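Local atomic coordinates of porin (Rhodobacter capsulatus, PDB entry 2POR), a protein that forms, as a homotrimer, outer-membrane channels through which small hydrophilic solutes up to about 0.6 kDa diffuse passively. Residues V249-I254 with D259-G264. Numbering follows the deposited sequence.
Sequences VQVLDI and DVTYYG. With C8E ((hydroxyethyloxy)tri(ethyloxy)octane), chain H.
Gln250 and Tyr262 form a hydrogen-bonded pair in a beta hairpin of the 16-stranded porin barrel; segments 249-254 and 259-264 run antiparallel, their directions 173° apart. Gln250 N bonds Tyr262 O at 2.9 Å, and Tyr262 N returns a bond to Gln250 O; Leu252 and Val260 repeat the exchange nearer the turn. On the face that carries these four residues, Tyr262 CG sits between its own backbone N and carbonyl carbon (chi1 45°), which swings the ring across to the other strand. There Gln250 CB makes a CH-pi contact over one ring face, 3.8 Å from the Tyr262 centroid and offset toward the rim, while the Gln250 amide, tilted 38° to the ring, brings NE2 to 3.5 Å from Tyr262 CE2. The amide's polar atoms are bonded further inward, OE1 to Tyr200 OH and NE2 to the carbonyls of Gly99 and Asp101. A serine in place of Tyr262 would probably strip the ring face from Gln250 CB and leave a gap alongside the amide. On the face carrying Val249 and Thr261, their CG2 atoms lie 3.7 Å apart, and a detergent's ethoxy part runs past, C8E C11 3.6 Å from Val249 CG1. Strand 226-240 flanks the hairpin beside 249-254, and strand 275-284 borders 259-264.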
loop_
_atom_site.group_PDB
_atom_site.type_symbol
_atom_site.label_atom_id
_atom_site.label_comp_id
_atom_site.label_asym_id
_atom_site.label_seq_id
_atom_site.Cartn_x
_atom_site.Cartn_y
_atom_site.Cartn_z
ATOM N N VAL A 249 -23.325 10.833 25.620
ATOM C CA VAL A 249 -23.257 9.876 26.726
ATOM C C VAL A 249 -24.028 8.664 26.235
ATOM O O VAL A 249 -25.039 8.763 25.524
ATOM C CB VAL A 249 -23.852 10.484 28.040
ATOM C CG1 VAL A 249 -25.332 10.764 27.918
ATOM C CG2 VAL A 249 -23.611 9.495 29.172
ATOM N N GLN A 250 -23.480 7.478 26.495
ATOM C CA GLN A 250 -24.100 6.257 26.052
ATOM C C GLN A 250 -24.024 5.290 27.229
ATOM O O GLN A 250 -23.131 5.423 28.088
ATOM C CB GLN A 250 -23.352 5.583 24.916
ATOM C CG GLN A 250 -22.944 6.485 23.806
ATOM C CD GLN A 250 -22.663 5.688 22.565
ATOM O OE1 GLN A 250 -23.496 4.925 22.107
ATOM N NE2 GLN A 250 -21.502 5.789 21.955
ATOM N N VAL A 251 -24.981 4.371 27.297
ATOM C CA VAL A 251 -24.843 3.300 28.254
ATOM C C VAL A 251 -25.183 2.027 27.530
ATOM O O VAL A 251 -26.014 1.928 26.610
ATOM C CB VAL A 251 -25.724 3.463 29.585
ATOM C CG1 VAL A 251 -26.310 4.836 29.655
ATOM C CG2 VAL A 251 -26.730 2.368 29.717
ATOM N N LEU A 252 -24.396 1.035 27.957
ATOM C CA LEU A 252 -24.575 -0.310 27.452
ATOM C C LEU A 252 -24.824 -1.141 28.703
ATOM O O LEU A 252 -24.056 -1.020 29.658
ATOM C CB LEU A 252 -23.322 -0.751 26.766
ATOM C CG LEU A 252 -23.242 -2.194 26.322
ATOM C CD1 LEU A 252 -24.359 -2.568 25.363
ATOM C CD2 LEU A 252 -21.847 -2.367 25.751
ATOM N N ASP A 253 -25.883 -1.928 28.703
ATOM C CA ASP A 253 -26.296 -2.705 29.853
ATOM C C ASP A 253 -26.527 -4.159 29.436
ATOM O O ASP A 253 -27.552 -4.454 28.797
ATOM C CB ASP A 253 -27.561 -2.024 30.368
ATOM C CG ASP A 253 -28.158 -2.489 31.694
ATOM O OD1 ASP A 253 -27.797 -3.570 32.159
ATOM O OD2 ASP A 253 -28.987 -1.758 32.257
ATOM N N ILE A 254 -25.640 -5.110 29.757
ATOM C CA ILE A 254 -25.852 -6.479 29.341
ATOM C C ILE A 254 -26.140 -7.281 30.596
ATOM O O ILE A 254 -25.333 -7.362 31.538
ATOM C CB ILE A 254 -24.635 -7.079 28.668
ATOM C CG1 ILE A 254 -24.168 -6.147 27.516
ATOM C CG2 ILE A 254 -25.026 -8.471 28.152
ATOM C CD1 ILE A 254 -22.898 -6.575 26.765
ATOM N N ASP A 259 -22.778 -3.386 33.025
ATOM C CA ASP A 259 -23.248 -2.177 32.384
ATOM C C ASP A 259 -22.098 -1.191 32.405
ATOM O O ASP A 259 -21.158 -1.336 33.192
ATOM C CB ASP A 259 -24.446 -1.553 33.107
ATOM C CG ASP A 259 -24.272 -1.263 34.598
ATOM O OD1 ASP A 259 -23.592 -0.315 34.962
ATOM O OD2 ASP A 259 -24.831 -1.998 35.403
ATOM N N VAL A 260 -22.107 -0.207 31.516
ATOM C CA VAL A 260 -21.090 0.828 31.505
ATOM C C VAL A 260 -21.790 2.066 30.919
ATOM O O VAL A 260 -22.719 1.955 30.107
ATOM C CB VAL A 260 -19.877 0.328 30.640
ATOM C CG1 VAL A 260 -20.269 -0.017 29.197
ATOM C CG2 VAL A 260 -18.806 1.399 30.712
ATOM N N THR A 261 -21.388 3.220 31.435
ATOM C CA THR A 261 -21.769 4.518 30.919
ATOM C C THR A 261 -20.444 5.139 30.476
ATOM O O THR A 261 -19.458 5.174 31.228
ATOM C CB THR A 261 -22.439 5.377 32.020
ATOM O OG1 THR A 261 -23.674 4.712 32.329
ATOM C CG2 THR A 261 -22.638 6.850 31.594
ATOM N N TYR A 262 -20.407 5.619 29.236
ATOM C CA TYR A 262 -19.197 6.178 28.651
ATOM C C TYR A 262 -19.617 7.472 27.952
ATOM O O TYR A 262 -20.762 7.626 27.499
ATOM C CB TYR A 262 -18.580 5.146 27.676
ATOM C CG TYR A 262 -19.457 4.378 26.681
ATOM C CD1 TYR A 262 -20.420 3.436 27.052
ATOM C CD2 TYR A 262 -19.233 4.584 25.329
ATOM C CE1 TYR A 262 -21.129 2.715 26.091
ATOM C CE2 TYR A 262 -19.933 3.860 24.359
ATOM C CZ TYR A 262 -20.873 2.930 24.742
ATOM O OH TYR A 262 -21.517 2.208 23.765
ATOM N N TYR A 263 -18.732 8.436 27.956
ATOM C CA TYR A 263 -19.099 9.750 27.489
ATOM C C TYR A 263 -17.863 10.522 27.021
ATOM O O TYR A 263 -16.719 10.136 27.281
ATOM C CB TYR A 263 -19.843 10.461 28.647
ATOM C CG TYR A 263 -18.930 10.706 29.821
ATOM C CD1 TYR A 263 -18.155 11.857 29.777
ATOM C CD2 TYR A 263 -18.813 9.758 30.826
ATOM C CE1 TYR A 263 -17.206 12.096 30.723
ATOM C CE2 TYR A 263 -17.856 9.991 31.787
ATOM C CZ TYR A 263 -17.063 11.151 31.711
ATOM O OH TYR A 263 -16.029 11.369 32.614
ATOM N N GLY A 264 -18.037 11.670 26.385
ATOM C CA GLY A 264 -16.951 12.495 25.894
ATOM C C GLY A 264 -17.501 13.893 25.616
ATOM O O GLY A 264 -18.710 14.093 25.422
HETATM C C1 C8E H . -35.978 6.971 20.409
HETATM C C2 C8E H . -34.865 7.655 21.197
HETATM C C3 C8E H . -34.981 7.468 22.701
HETATM C C4 C8E H . -33.657 7.843 23.409
HETATM C C5 C8E H . -33.767 7.887 24.939
HETATM C C6 C8E H . -32.458 7.899 25.738
HETATM C C7 C8E H . -31.613 9.157 25.640
HETATM C C8 C8E H . -30.939 9.435 26.986
HETATM O O9 C8E H . -30.016 8.513 27.602
HETATM C C10 C8E H . -28.766 9.124 28.002
HETATM C C11 C8E H . -27.874 8.587 29.152
HETATM O O12 C8E H . -28.284 8.552 30.531
HETATM C C13 C8E H . -27.913 9.713 31.291
HETATM C C14 C8E H . -27.295 9.518 32.690
HETATM O O15 C8E H . -25.931 9.101 32.899
HETATM C C16 C8E H . -25.199 10.043 33.723
HETATM C C17 C8E H . -23.721 9.881 34.200
HETATM O O18 C8E H . -22.556 10.005 33.340
HETATM C C19 C8E H . -21.740 11.167 33.555
HETATM C C20 C8E H . -21.815 12.291 32.534
HETATM O O21 C8E H . -20.893 13.335 32.831
#